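Local coordinates for protein Asp/Glu-specific dipeptidyl-peptidase (Flavobacterium psychrophilum, PDB 5JXF) that removes dipeptides from the N-terminus of oligopeptides as a serine peptidase of family S46, with strict specificity for Asp or Glu at the P1 position, at residues A[216-221]-A[622-627]; A[267-272]-A[723-728]; A[308-313]-A[347-352]; A[591-596]-A[695-700]. All blocks are in the same frame, centred on the assembly; numbering follows the deposited sequence.

Contact 1. Residues A[216-221]-A[622-627]; sequences PSLIGK and EFDVPK
Leu218 meets the loop 622-627 along its whole length. Its CB lies 3.9 Å from Pro626 CD and 3.6 Å from the carbonyl oxygen O of Asp624. CG passes the same oxygen, and then the branch divides: CD1 settles on the CB of Asp624, while CD2 comes within 3.3 Å of Asp624 O and also approaches Glu622 O, at 3.8 Å. With CG anti to the carbonyl carbon (chi1 -75°), both methyls are carried down onto the loop backbone. No hydrogen bond spans the two segments; this is van der Waals packing of a leucine against backbone carbonyls and a proline. The leucine belongs to the short helix 217-220, which follows Pro216 at its N-cap and directly succeeds the long strand 197-214 of a chymotrypsin-like peptidase, whereas Pro626 is itself the N-cap of helix 627-635. An alanine at Leu218 would keep only the CB contacts and would probably open a gap over the Asp624 carbonyl, loosening this loop's hold on the helix. Beside the leucine, the ring of Pro626 presents CG to two partners, Pro216 CG at 3.9 Å and Ile219 CG1 at 4.0 Å. Helix 703-713 covers this apolar group, with Phe713 against both prolines and Tyr705 and Ile709 against Ile219. At the other end of the loop, Glu622 turns away and its OE1 hydrogen-bonds Thr226.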
loop_
_atom_site.group_PDB
_atom_site.type_symbol
_atom_site.label_atom_id
_atom_site.label_comp_id
_atom_site.label_asym_id
_atom_site.label_seq_id
_atom_site.Cartn_x
_atom_site.Cartn_y
_atom_site.Cartn_z
ATOM N N PRO A 216 -2.581 25.098 7.510
ATOM C CA PRO A 216 -3.697 24.599 6.699
ATOM C C PRO A 216 -3.935 23.118 6.947
ATOM O O PRO A 216 -3.011 22.388 7.316
ATOM C CB PRO A 216 -3.233 24.866 5.258
ATOM C CG PRO A 216 -1.763 24.991 5.350
ATOM C CD PRO A 216 -1.510 25.667 6.670
ATOM N N SER A 217 -5.183 22.688 6.792
ATOM C CA SER A 217 -5.538 21.285 6.985
ATOM C C SER A 217 -4.749 20.357 6.079
ATOM O O SER A 217 -4.532 19.198 6.412
ATOM C CB SER A 217 -7.030 21.070 6.738
ATOM O OG SER A 217 -7.790 21.430 7.882
ATOM N N LEU A 218 -4.329 20.857 4.921
ATOM C CA LEU A 218 -3.596 19.997 3.998
ATOM C C LEU A 218 -2.237 19.664 4.600
ATOM O O LEU A 218 -1.691 18.610 4.332
ATOM C CB LEU A 218 -3.467 20.642 2.617
ATOM C CG LEU A 218 -4.778 20.599 1.813
ATOM C CD1 LEU A 218 -4.724 21.573 0.647
ATOM C CD2 LEU A 218 -5.135 19.170 1.333
ATOM N N ILE A 219 -1.707 20.533 5.457
ATOM C CA ILE A 219 -0.522 20.150 6.229
ATOM C C ILE A 219 -0.939 19.496 7.550
ATOM O O ILE A 219 -0.384 18.460 7.922
ATOM C CB ILE A 219 0.406 21.348 6.456
ATOM C CG1 ILE A 219 0.850 21.897 5.088
ATOM C CG2 ILE A 219 1.634 20.935 7.259
ATOM C CD1 ILE A 219 1.676 23.163 5.178
ATOM N N GLY A 220 -1.938 20.075 8.226
ATOM C CA GLY A 220 -2.433 19.579 9.516
ATOM C C GLY A 220 -2.933 18.141 9.511
ATOM O O GLY A 220 -2.750 17.398 10.481
ATOM N N LYS A 221 -3.589 17.736 8.425
ATOM C CA LYS A 221 -3.982 16.340 8.282
ATOM C C LYS A 221 -3.721 15.850 6.854
ATOM O O LYS A 221 -4.586 15.251 6.216
ATOM C CB LYS A 221 -5.448 16.151 8.677
ATOM C CG LYS A 221 -6.403 17.204 8.147
ATOM C CD LYS A 221 -7.737 17.147 8.887
ATOM C CE LYS A 221 -8.301 15.735 8.901
ATOM N NZ LYS A 221 -9.734 15.696 9.295
ATOM N N GLU A 622 -7.509 14.875 -0.239
ATOM C CA GLU A 622 -6.607 14.506 0.848
ATOM C C GLU A 622 -5.143 14.891 0.613
ATOM O O GLU A 622 -4.485 15.408 1.512
ATOM C CB GLU A 622 -6.693 12.997 1.103
ATOM C CG GLU A 622 -8.118 12.462 1.287
ATOM C CD GLU A 622 -8.168 10.939 1.411
ATOM O OE1 GLU A 622 -7.182 10.276 1.024
ATOM O OE2 GLU A 622 -9.190 10.407 1.902
ATOM N N PHE A 623 -4.618 14.640 -0.583
ATOM C CA PHE A 623 -3.177 14.790 -0.779
ATOM C C PHE A 623 -2.759 16.006 -1.599
ATOM O O PHE A 623 -1.641 16.035 -2.117
ATOM C CB PHE A 623 -2.592 13.541 -1.448
ATOM C CG PHE A 623 -2.727 12.286 -0.635
ATOM C CD1 PHE A 623 -1.785 11.960 0.333
ATOM C CD2 PHE A 623 -3.786 11.422 -0.847
ATOM C CE1 PHE A 623 -1.898 10.786 1.084
ATOM C CE2 PHE A 623 -3.909 10.243 -0.103
ATOM C CZ PHE A 623 -2.956 9.935 0.871
ATOM N N ASP A 624 -3.624 17.007 -1.723
ATOM C CA ASP A 624 -3.184 18.281 -2.301
ATOM C C ASP A 624 -2.176 18.939 -1.346
ATOM O O ASP A 624 -2.202 18.683 -0.146
ATOM C CB ASP A 624 -4.382 19.198 -2.564
ATOM C CG ASP A 624 -4.027 20.422 -3.387
ATOM O OD1 ASP A 624 -2.899 20.500 -3.929
ATOM O OD2 ASP A 624 -4.900 21.304 -3.514
ATOM N N VAL A 625 -1.269 19.747 -1.889
ATOM C CA VAL A 625 -0.272 20.461 -1.089
ATOM C C VAL A 625 -0.445 21.955 -1.317
ATOM O O VAL A 625 -0.738 22.365 -2.430
ATOM C CB VAL A 625 1.182 20.042 -1.452
ATOM C CG1 VAL A 625 2.198 20.854 -0.657
ATOM C CG2 VAL A 625 1.397 18.563 -1.201
ATOM N N PRO A 626 -0.317 22.771 -0.257
ATOM C CA PRO A 626 -0.352 24.222 -0.460
ATOM C C PRO A 626 0.744 24.703 -1.405
ATOM O O PRO A 626 1.780 24.042 -1.557
ATOM C CB PRO A 626 -0.132 24.780 0.944
ATOM C CG PRO A 626 -0.647 23.733 1.841
ATOM C CD PRO A 626 -0.315 22.424 1.175
ATOM N N LYS A 627 0.512 25.863 -2.013
ATOM C CA LYS A 627 1.394 26.375 -3.054
ATOM C C LYS A 627 2.728 26.792 -2.434
ATOM O O LYS A 627 3.791 26.490 -2.983
ATOM C CB LYS A 627 0.730 27.543 -3.797
ATOM C CG LYS A 627 1.659 28.333 -4.708
ATOM C CD LYS A 627 2.331 27.392 -5.699
ATOM C CE LYS A 627 3.778 27.739 -5.958
ATOM N NZ LYS A 627 4.583 26.597 -6.541
#

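Contact 2. Residues A[267-272]-A[723-728]; sequences LPVSLD and MKLVHP
Val269 and Leu725 pair in a two-stranded parallel sheet that joins strand 269-270 to strand 725-726 near the C-terminus. Three backbone bonds link the strands: Val269 N to Lys724 O, Val726 N to Val269 O, and Leu271 N to Val726 O. On the face of Val269 and Leu725, the CD2 methyl of Leu725 fits against Val269 CB at 4.1 Å, and the CD1 of Leu271 drops between Leu725 CB (3.9 Å) and the imidazole CE1 of His727 (3.8 Å). Helix 703-713 closes over this side, Leu707 touching Val269, Leu271 and Met723. On the face of Ser270 and Val726, Pro268 CB sits against Val726 CG2 at 4.0 Å, and the ring of Pro728 rests on Ser270, CG 3.5 Å from OG. That hydroxyl also accepts the N-H of Asp272, forming an ST turn that bends the chain after the strand. The turn brings the Asp272 carboxylate across His727, their planes 42° apart. Asp272 OD2 is taken by the backbone N of Lys729. A leucine in place of Asp272 would probably leave both His727 ND1 and the Lys729 amide without their acceptor, setting the imidazole free to turn. The His727 bond itself runs 2.8 Å from ND1 to OD1 of Asp272, which is met on its syn side and near the ring plane.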
loop_
_atom_site.group_PDB
_atom_site.type_symbol
_atom_site.label_atom_id
_atom_site.label_comp_id
_atom_site.label_asym_id
_atom_site.label_seq_id
_atom_site.Cartn_x
_atom_site.Cartn_y
_atom_site.Cartn_z
ATOM N N LEU A 267 9.468 23.787 27.947
ATOM C CA LEU A 267 10.400 22.893 27.286
ATOM C C LEU A 267 11.199 23.669 26.276
ATOM O O LEU A 267 10.626 24.333 25.403
ATOM C CB LEU A 267 9.662 21.728 26.600
ATOM C CG LEU A 267 8.726 20.912 27.491
ATOM C CD1 LEU A 267 7.906 19.932 26.660
ATOM C CD2 LEU A 267 9.517 20.174 28.526
ATOM N N PRO A 268 12.529 23.621 26.399
ATOM C CA PRO A 268 13.323 24.146 25.287
ATOM C C PRO A 268 13.107 23.206 24.086
ATOM O O PRO A 268 12.792 22.033 24.309
ATOM C CB PRO A 268 14.760 24.079 25.801
ATOM C CG PRO A 268 14.662 23.786 27.276
ATOM C CD PRO A 268 13.372 23.039 27.450
ATOM N N VAL A 269 13.247 23.731 22.870
ATOM C CA VAL A 269 13.030 22.984 21.647
ATOM C C VAL A 269 14.358 22.737 20.946
ATOM O O VAL A 269 15.070 23.679 20.615
ATOM C CB VAL A 269 12.085 23.731 20.677
ATOM C CG1 VAL A 269 11.929 22.940 19.401
ATOM C CG2 VAL A 269 10.730 23.982 21.332
ATOM N N SER A 270 14.684 21.470 20.731
ATOM C CA SER A 270 15.928 21.091 20.065
ATOM C C SER A 270 15.934 21.356 18.548
ATOM O O SER A 270 14.909 21.204 17.892
ATOM C CB SER A 270 16.212 19.613 20.311
ATOM O OG SER A 270 17.316 19.192 19.532
ATOM N N LEU A 271 17.087 21.755 18.006
ATOM C CA LEU A 271 17.261 21.925 16.549
ATOM C C LEU A 271 18.241 20.910 15.976
ATOM O O LEU A 271 18.599 20.998 14.816
ATOM C CB LEU A 271 17.770 23.329 16.203
ATOM C CG LEU A 271 16.876 24.559 16.299
ATOM C CD1 LEU A 271 17.724 25.828 16.308
ATOM C CD2 LEU A 271 15.903 24.596 15.165
ATOM N N ASP A 272 18.678 19.964 16.803
ATOM C CA ASP A 272 19.707 19.003 16.434
ATOM C C ASP A 272 19.099 17.682 16.007
ATOM O O ASP A 272 19.821 16.718 15.777
ATOM C CB ASP A 272 20.678 18.764 17.597
ATOM C CG ASP A 272 21.627 19.938 17.821
ATOM O OD1 ASP A 272 21.469 20.979 17.134
ATOM O OD2 ASP A 272 22.526 19.820 18.690
ATOM N N MET A 723 10.507 31.099 22.025
ATOM C CA MET A 723 10.969 29.799 22.509
ATOM C C MET A 723 12.451 29.829 22.867
ATOM O O MET A 723 13.151 30.781 22.566
ATOM C CB MET A 723 10.703 28.714 21.473
ATOM C CG MET A 723 9.267 28.659 20.966
ATOM S SD MET A 723 9.183 27.583 19.518
ATOM C CE MET A 723 7.757 28.266 18.679
ATOM N N LYS A 724 12.921 28.793 23.539
ATOM C CA LYS A 724 14.346 28.634 23.746
ATOM C C LYS A 724 14.853 27.497 22.845
ATOM O O LYS A 724 14.673 26.327 23.151
ATOM C CB LYS A 724 14.653 28.356 25.212
ATOM C CG LYS A 724 16.124 28.050 25.476
ATOM C CD LYS A 724 16.364 27.846 26.959
ATOM C CE LYS A 724 17.838 27.687 27.281
ATOM N NZ LYS A 724 18.035 27.570 28.751
ATOM N N LEU A 725 15.462 27.865 21.721
ATOM C CA LEU A 725 16.006 26.906 20.765
ATOM C C LEU A 725 17.371 26.444 21.237
ATOM O O LEU A 725 18.212 27.268 21.565
ATOM C CB LEU A 725 16.094 27.547 19.382
ATOM C CG LEU A 725 14.765 28.121 18.885
ATOM C CD1 LEU A 725 14.918 28.665 17.481
ATOM C CD2 LEU A 725 13.659 27.057 18.930
ATOM N N VAL A 726 17.588 25.139 21.319
ATOM C CA VAL A 726 18.856 24.631 21.854
ATOM C C VAL A 726 19.510 23.584 20.945
ATOM O O VAL A 726 18.855 23.009 20.070
ATOM C CB VAL A 726 18.673 24.011 23.248
ATOM C CG1 VAL A 726 18.333 25.099 24.272
ATOM C CG2 VAL A 726 17.586 22.929 23.230
ATOM N N HIS A 727 20.796 23.331 21.185
ATOM C CA HIS A 727 21.590 22.375 20.405
ATOM C C HIS A 727 22.260 21.305 21.268
ATOM O O HIS A 727 23.473 21.334 21.452
ATOM C CB HIS A 727 22.678 23.103 19.625
ATOM C CG HIS A 727 22.159 24.102 18.643
ATOM N ND1 HIS A 727 21.802 23.764 17.356
ATOM C CD2 HIS A 727 21.981 25.441 18.743
ATOM C CE1 HIS A 727 21.404 24.845 16.712
ATOM N NE2 HIS A 727 21.502 25.877 17.531
ATOM N N PRO A 728 21.482 20.340 21.773
ATOM C CA PRO A 728 21.987 19.304 22.683
ATOM C C PRO A 728 22.992 18.329 22.078
ATOM O O PRO A 728 23.658 17.620 22.825
ATOM C CB PRO A 728 20.716 18.546 23.081
ATOM C CG PRO A 728 19.796 18.761 21.960
ATOM C CD PRO A 728 20.052 20.157 21.485
HETATM O O HOH W 1 10.989 26.575 24.159
#

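Contact 3. Residues A[308-313]-A[347-352]; sequences AKIEIR and KWIGES
Trp348 projects from helix 328-357 onto helix 295-325 in an antiparallel helix pair; the axes of segments 308-313 and 347-352 pass 9.9 Å apart, their directions at 148°. The two helices follow one another in the chain with only a short turn between them, so the pair is a helical hairpin. The indole buries more surface than any other residue of the contact. One face of its six-membered ring is covered by Lys309, whose chain bends at chi3 (-68°) to bring its end across the ring. Lys309 CE lies 3.9 Å from the ring centroid, close to the normal, as a CH-pi contact; NZ, also 3.9 Å from it, is displaced toward the rim and makes a cation-pi interaction. Ile310, second in buried area, works at the base of the tryptophan: CG1 packs on Trp348 CB at 3.7 Å, while CD1 reaches on to the backbone N of Ile349 and CG2 to Ile349 CG1. Arg313, one turn beyond Lys309, runs extended from CG to NE past the outer end of the indole. Its guanidinium stands steeply to the ring, the planes 71° apart, and so does not stack. The charge is spoken for by a salt bridge from NE to Glu410 of helix 386-415 and a bond from NH1 to the carbonyl of Val341. Trp348 CH2 nevertheless lies over one face of the guanidinium, 3.6 Å from Arg313 NH2.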
loop_
_atom_site.group_PDB
_atom_site.type_symbol
_atom_site.label_atom_id
_atom_site.label_comp_id
_atom_site.label_asym_id
_atom_site.label_seq_id
_atom_site.Cartn_x
_atom_site.Cartn_y
_atom_site.Cartn_z
ATOM N N ALA A 308 -19.831 -4.882 14.322
ATOM C CA ALA A 308 -21.067 -4.106 14.362
ATOM C C ALA A 308 -20.803 -2.604 14.187
ATOM O O ALA A 308 -21.294 -1.985 13.239
ATOM C CB ALA A 308 -21.817 -4.367 15.673
ATOM N N LYS A 309 -20.010 -2.037 15.098
ATOM C CA LYS A 309 -19.691 -0.608 15.099
ATOM C C LYS A 309 -18.958 -0.160 13.831
ATOM O O LYS A 309 -19.171 0.949 13.339
ATOM C CB LYS A 309 -18.853 -0.261 16.331
ATOM C CG LYS A 309 -19.618 -0.361 17.642
ATOM C CD LYS A 309 -18.847 0.283 18.778
ATOM C CE LYS A 309 -17.597 -0.513 19.111
ATOM N NZ LYS A 309 -16.888 0.045 20.307
ATOM N N ILE A 310 -18.092 -1.019 13.309
ATOM C CA ILE A 310 -17.421 -0.741 12.048
ATOM C C ILE A 310 -18.426 -0.578 10.895
ATOM O O ILE A 310 -18.414 0.433 10.179
ATOM C CB ILE A 310 -16.412 -1.855 11.715
ATOM C CG1 ILE A 310 -15.188 -1.716 12.627
ATOM C CG2 ILE A 310 -16.004 -1.790 10.250
ATOM C CD1 ILE A 310 -14.319 -2.955 12.680
ATOM N N GLU A 311 -19.308 -1.556 10.738
ATOM C CA GLU A 311 -20.316 -1.509 9.676
ATOM C C GLU A 311 -21.216 -0.281 9.802
ATOM O O GLU A 311 -21.547 0.362 8.805
ATOM C CB GLU A 311 -21.170 -2.783 9.682
ATOM C CG GLU A 311 -21.041 -3.607 8.417
ATOM C CD GLU A 311 -22.033 -4.765 8.364
ATOM O OE1 GLU A 311 -23.215 -4.528 8.032
ATOM O OE2 GLU A 311 -21.632 -5.915 8.647
ATOM N N ILE A 312 -21.595 0.054 11.034
ATOM C CA ILE A 312 -22.455 1.211 11.258
ATOM C C ILE A 312 -21.765 2.517 10.881
ATOM O O ILE A 312 -22.342 3.325 10.163
ATOM C CB ILE A 312 -22.927 1.303 12.714
ATOM C CG1 ILE A 312 -23.789 0.098 13.063
ATOM C CG2 ILE A 312 -23.726 2.587 12.940
ATOM C CD1 ILE A 312 -24.251 0.134 14.498
ATOM N N ARG A 313 -20.540 2.730 11.354
ATOM C CA ARG A 313 -19.821 3.972 11.052
ATOM C C ARG A 313 -19.473 4.095 9.560
ATOM O O ARG A 313 -19.467 5.193 9.000
ATOM C CB ARG A 313 -18.543 4.078 11.895
ATOM C CG ARG A 313 -18.823 4.362 13.375
ATOM C CD ARG A 313 -17.564 4.596 14.200
ATOM N NE ARG A 313 -17.909 4.880 15.594
ATOM C CZ ARG A 313 -17.335 5.823 16.338
ATOM N NH1 ARG A 313 -16.366 6.578 15.823
ATOM N NH2 ARG A 313 -17.720 6.004 17.603
ATOM N N LYS A 347 -9.626 2.862 13.332
ATOM C CA LYS A 347 -8.884 2.251 14.437
ATOM C C LYS A 347 -9.353 0.819 14.650
ATOM O O LYS A 347 -8.548 -0.108 14.814
ATOM C CB LYS A 347 -9.036 3.046 15.767
ATOM C CG LYS A 347 -8.213 2.443 16.897
ATOM C CD LYS A 347 -8.727 2.830 18.285
ATOM C CE LYS A 347 -8.018 2.043 19.381
ATOM N NZ LYS A 347 -8.309 2.606 20.722
ATOM N N TRP A 348 -10.671 0.653 14.650
ATOM C CA TRP A 348 -11.279 -0.620 14.994
ATOM C C TRP A 348 -10.976 -1.673 13.919
ATOM O O TRP A 348 -10.793 -2.851 14.230
ATOM C CB TRP A 348 -12.783 -0.440 15.205
ATOM C CG TRP A 348 -13.094 0.334 16.494
ATOM C CD1 TRP A 348 -12.311 0.408 17.606
ATOM C CD2 TRP A 348 -14.255 1.130 16.770
ATOM N NE1 TRP A 348 -12.910 1.198 18.558
ATOM C CE2 TRP A 348 -14.106 1.650 18.071
ATOM C CE3 TRP A 348 -15.404 1.453 16.042
ATOM C CZ2 TRP A 348 -15.061 2.472 18.659
ATOM C CZ3 TRP A 348 -16.351 2.267 16.630
ATOM C CH2 TRP A 348 -16.176 2.763 17.925
ATOM N N ILE A 349 -10.901 -1.237 12.667
ATOM C CA ILE A 349 -10.489 -2.134 11.583
ATOM C C ILE A 349 -9.092 -2.683 11.895
ATOM O O ILE A 349 -8.909 -3.901 11.993
ATOM C CB ILE A 349 -10.537 -1.408 10.224
ATOM C CG1 ILE A 349 -11.998 -1.118 9.864
ATOM C CG2 ILE A 349 -9.810 -2.200 9.113
ATOM C CD1 ILE A 349 -12.187 -0.188 8.692
ATOM N N GLY A 350 -8.138 -1.781 12.137
ATOM C CA GLY A 350 -6.782 -2.168 12.492
ATOM C C GLY A 350 -6.670 -3.005 13.747
ATOM O O GLY A 350 -5.889 -3.951 13.812
ATOM N N GLU A 351 -7.455 -2.645 14.758
ATOM C CA GLU A 351 -7.406 -3.340 16.025
ATOM C C GLU A 351 -7.872 -4.785 15.869
ATOM O O GLU A 351 -7.214 -5.712 16.342
ATOM C CB GLU A 351 -8.260 -2.605 17.060
ATOM C CG GLU A 351 -8.359 -3.325 18.377
ATOM C CD GLU A 351 -9.190 -2.551 19.409
ATOM O OE1 GLU A 351 -10.440 -2.483 19.261
ATOM O OE2 GLU A 351 -8.574 -1.985 20.344
ATOM N N SER A 352 -9.009 -4.974 15.205
ATOM C CA SER A 352 -9.502 -6.319 14.933
ATOM C C SER A 352 -8.513 -7.083 14.045
ATOM O O SER A 352 -8.298 -8.284 14.236
ATOM C CB SER A 352 -10.887 -6.272 14.274
ATOM O OG SER A 352 -11.847 -5.701 15.150
#

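Contact 4. Residues A[591-596]-A[695-700]; sequences KVKGYS and ICRNVM
Gly594 O is gripped by two nitrogens of Arg697, NE at 2.9 Å and NH2 at 2.8 Å, side-on and both to the one oxygen. NE is shared, for it also donates to Lys593 O at 2.9 Å, and neither of its bonds is straight (136° to Lys593, 133° to Gly594). Above both carbonyl planes, NE bridges the two consecutive peptides. A bend at chi2 (-73°) folds the arginine so that this edge faces the loop. On the other side of the group, NH1 bonds Cys696 O and Pro693 O, which fixes the guanidinium's rotation. Tyr595 CB lies over one face of it, 3.7 Å from NH2, and the aliphatic chain of Arg697 touches the tyrosine ring, CG against CD1. Further along, Tyr595 CD2 meets Ile695 CG2 at 4.3 Å, and the phenol hydroxyl bonds Glu683. Lys593 sends its amino group to a salt bridge with Asp277. The arginine thus fastens the bend between strands 586-591 and 595-598, the outermost strands of an eight-stranded antiparallel sheet, to the approach to strand 698-702, with strand 648-653 and its Ile652 packed against Tyr595.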
loop_
_atom_site.group_PDB
_atom_site.type_symbol
_atom_site.label_atom_id
_atom_site.label_comp_id
_atom_site.label_asym_id
_atom_site.label_seq_id
_atom_site.Cartn_x
_atom_site.Cartn_y
_atom_site.Cartn_z
ATOM N N LYS A 591 12.787 4.403 22.235
ATOM C CA LYS A 591 13.768 4.940 21.317
ATOM C C LYS A 591 13.220 5.080 19.901
ATOM O O LYS A 591 12.276 4.396 19.517
ATOM C CB LYS A 591 15.016 4.050 21.322
ATOM C CG LYS A 591 14.723 2.637 20.860
ATOM C CD LYS A 591 15.742 1.643 21.380
ATOM C CE LYS A 591 17.093 1.834 20.735
ATOM N NZ LYS A 591 18.146 1.048 21.424
ATOM N N VAL A 592 13.818 5.994 19.145
ATOM C CA VAL A 592 13.545 6.131 17.733
ATOM C C VAL A 592 13.938 4.807 17.034
ATOM O O VAL A 592 15.100 4.405 17.043
ATOM C CB VAL A 592 14.312 7.336 17.135
ATOM C CG1 VAL A 592 14.049 7.451 15.656
ATOM C CG2 VAL A 592 13.932 8.643 17.853
ATOM N N LYS A 593 12.954 4.116 16.468
ATOM C CA LYS A 593 13.170 2.783 15.927
ATOM C C LYS A 593 12.152 2.469 14.840
ATOM O O LYS A 593 10.949 2.600 15.066
ATOM C CB LYS A 593 13.071 1.721 17.033
ATOM C CG LYS A 593 13.687 0.367 16.665
ATOM C CD LYS A 593 15.115 0.611 16.206
ATOM C CE LYS A 593 16.033 -0.550 16.451
ATOM N NZ LYS A 593 17.439 -0.044 16.399
ATOM N N GLY A 594 12.623 2.026 13.678
ATOM C CA GLY A 594 11.718 1.553 12.639
ATOM C C GLY A 594 11.118 0.207 12.988
ATOM O O GLY A 594 11.214 -0.249 14.131
ATOM N N TYR A 595 10.500 -0.443 11.993
ATOM C CA TYR A 595 9.964 -1.796 12.163
ATOM C C TYR A 595 9.660 -2.482 10.821
ATOM O O TYR A 595 9.738 -1.862 9.761
ATOM C CB TYR A 595 8.697 -1.773 13.015
ATOM C CG TYR A 595 7.482 -1.198 12.309
ATOM C CD1 TYR A 595 7.365 0.169 12.072
ATOM C CD2 TYR A 595 6.440 -2.016 11.904
ATOM C CE1 TYR A 595 6.239 0.700 11.433
ATOM C CE2 TYR A 595 5.318 -1.493 11.274
ATOM C CZ TYR A 595 5.228 -0.133 11.049
ATOM O OH TYR A 595 4.112 0.361 10.413
ATOM N N SER A 596 9.309 -3.764 10.898
ATOM C CA SER A 596 8.998 -4.577 9.722
ATOM C C SER A 596 7.563 -5.083 9.744
ATOM O O SER A 596 7.215 -5.968 10.527
ATOM C CB SER A 596 9.944 -5.761 9.627
ATOM O OG SER A 596 9.511 -6.625 8.582
ATOM N N ILE A 695 6.359 -4.411 16.638
ATOM C CA ILE A 695 5.559 -3.667 15.661
ATOM C C ILE A 695 4.720 -2.495 16.228
ATOM O O ILE A 695 4.033 -1.802 15.481
ATOM C CB ILE A 695 4.600 -4.620 14.897
ATOM C CG1 ILE A 695 3.647 -5.337 15.864
ATOM C CG2 ILE A 695 5.391 -5.630 13.980
ATOM C CD1 ILE A 695 2.606 -6.263 15.141
ATOM N N CYS A 696 4.755 -2.266 17.533
ATOM C CA CYS A 696 4.035 -1.118 18.075
ATOM C C CYS A 696 4.937 0.096 18.097
ATOM O O CYS A 696 6.001 0.077 18.696
ATOM C CB CYS A 696 3.489 -1.429 19.472
ATOM S SG CYS A 696 2.153 -2.644 19.357
ATOM N N ARG A 697 4.530 1.140 17.392
ATOM C CA ARG A 697 5.306 2.360 17.354
ATOM C C ARG A 697 4.393 3.560 17.498
ATOM O O ARG A 697 3.245 3.535 17.065
ATOM C CB ARG A 697 6.105 2.491 16.034
ATOM C CG ARG A 697 7.105 1.394 15.756
ATOM C CD ARG A 697 8.338 1.480 16.655
ATOM N NE ARG A 697 9.354 0.484 16.296
ATOM C CZ ARG A 697 9.350 -0.772 16.739
ATOM N NH1 ARG A 697 8.378 -1.200 17.553
ATOM N NH2 ARG A 697 10.309 -1.609 16.361
ATOM N N ASN A 698 4.911 4.638 18.077
ATOM C CA ASN A 698 4.140 5.864 18.085
ATOM C C ASN A 698 4.680 6.782 17.003
ATOM O O ASN A 698 5.853 6.682 16.638
ATOM C CB ASN A 698 4.167 6.530 19.477
ATOM C CG ASN A 698 5.513 7.193 19.801
ATOM O OD1 ASN A 698 6.571 6.543 19.802
ATOM N ND2 ASN A 698 5.472 8.495 20.074
ATOM N N VAL A 699 3.823 7.646 16.469
ATOM C CA VAL A 699 4.224 8.577 15.420
ATOM C C VAL A 699 4.259 10.004 15.952
ATOM O O VAL A 699 3.294 10.468 16.574
ATOM C CB VAL A 699 3.280 8.495 14.216
ATOM C CG1 VAL A 699 3.903 9.166 12.956
ATOM C CG2 VAL A 699 2.973 7.031 13.926
ATOM N N MET A 700 5.374 10.684 15.685
ATOM C CA MET A 700 5.665 12.041 16.165
ATOM C C MET A 700 5.984 13.004 15.049
ATOM O O MET A 700 6.678 12.654 14.086
ATOM C CB MET A 700 6.844 12.011 17.144
ATOM C CG MET A 700 6.533 11.411 18.511
ATOM S SD MET A 700 7.910 10.486 19.258
ATOM C CE MET A 700 8.043 9.107 18.097
#

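From the N terminus, the chain first lays down the segment 216-221, with its short helix 217-220, whose partner waits until 622-627, so contact 1 closes a loop of 400 residues. Strand 269-270 follows and opens contact 2, which closes only at 723-728 near the C terminus; contacts 1 and 2 therefore cross. Contact 3 closes locally, between successive helices of the mainly helical region, and lies within both long loops. Contact 4 opens at 591-596, before contact 1 has closed, and ends at 695-700; it crosses contact 1 and falls within contact 2. Contacts 1, 2 and 4 join parts of the peptidase fold far apart in sequence, while contact 3 holds together a helical hairpin.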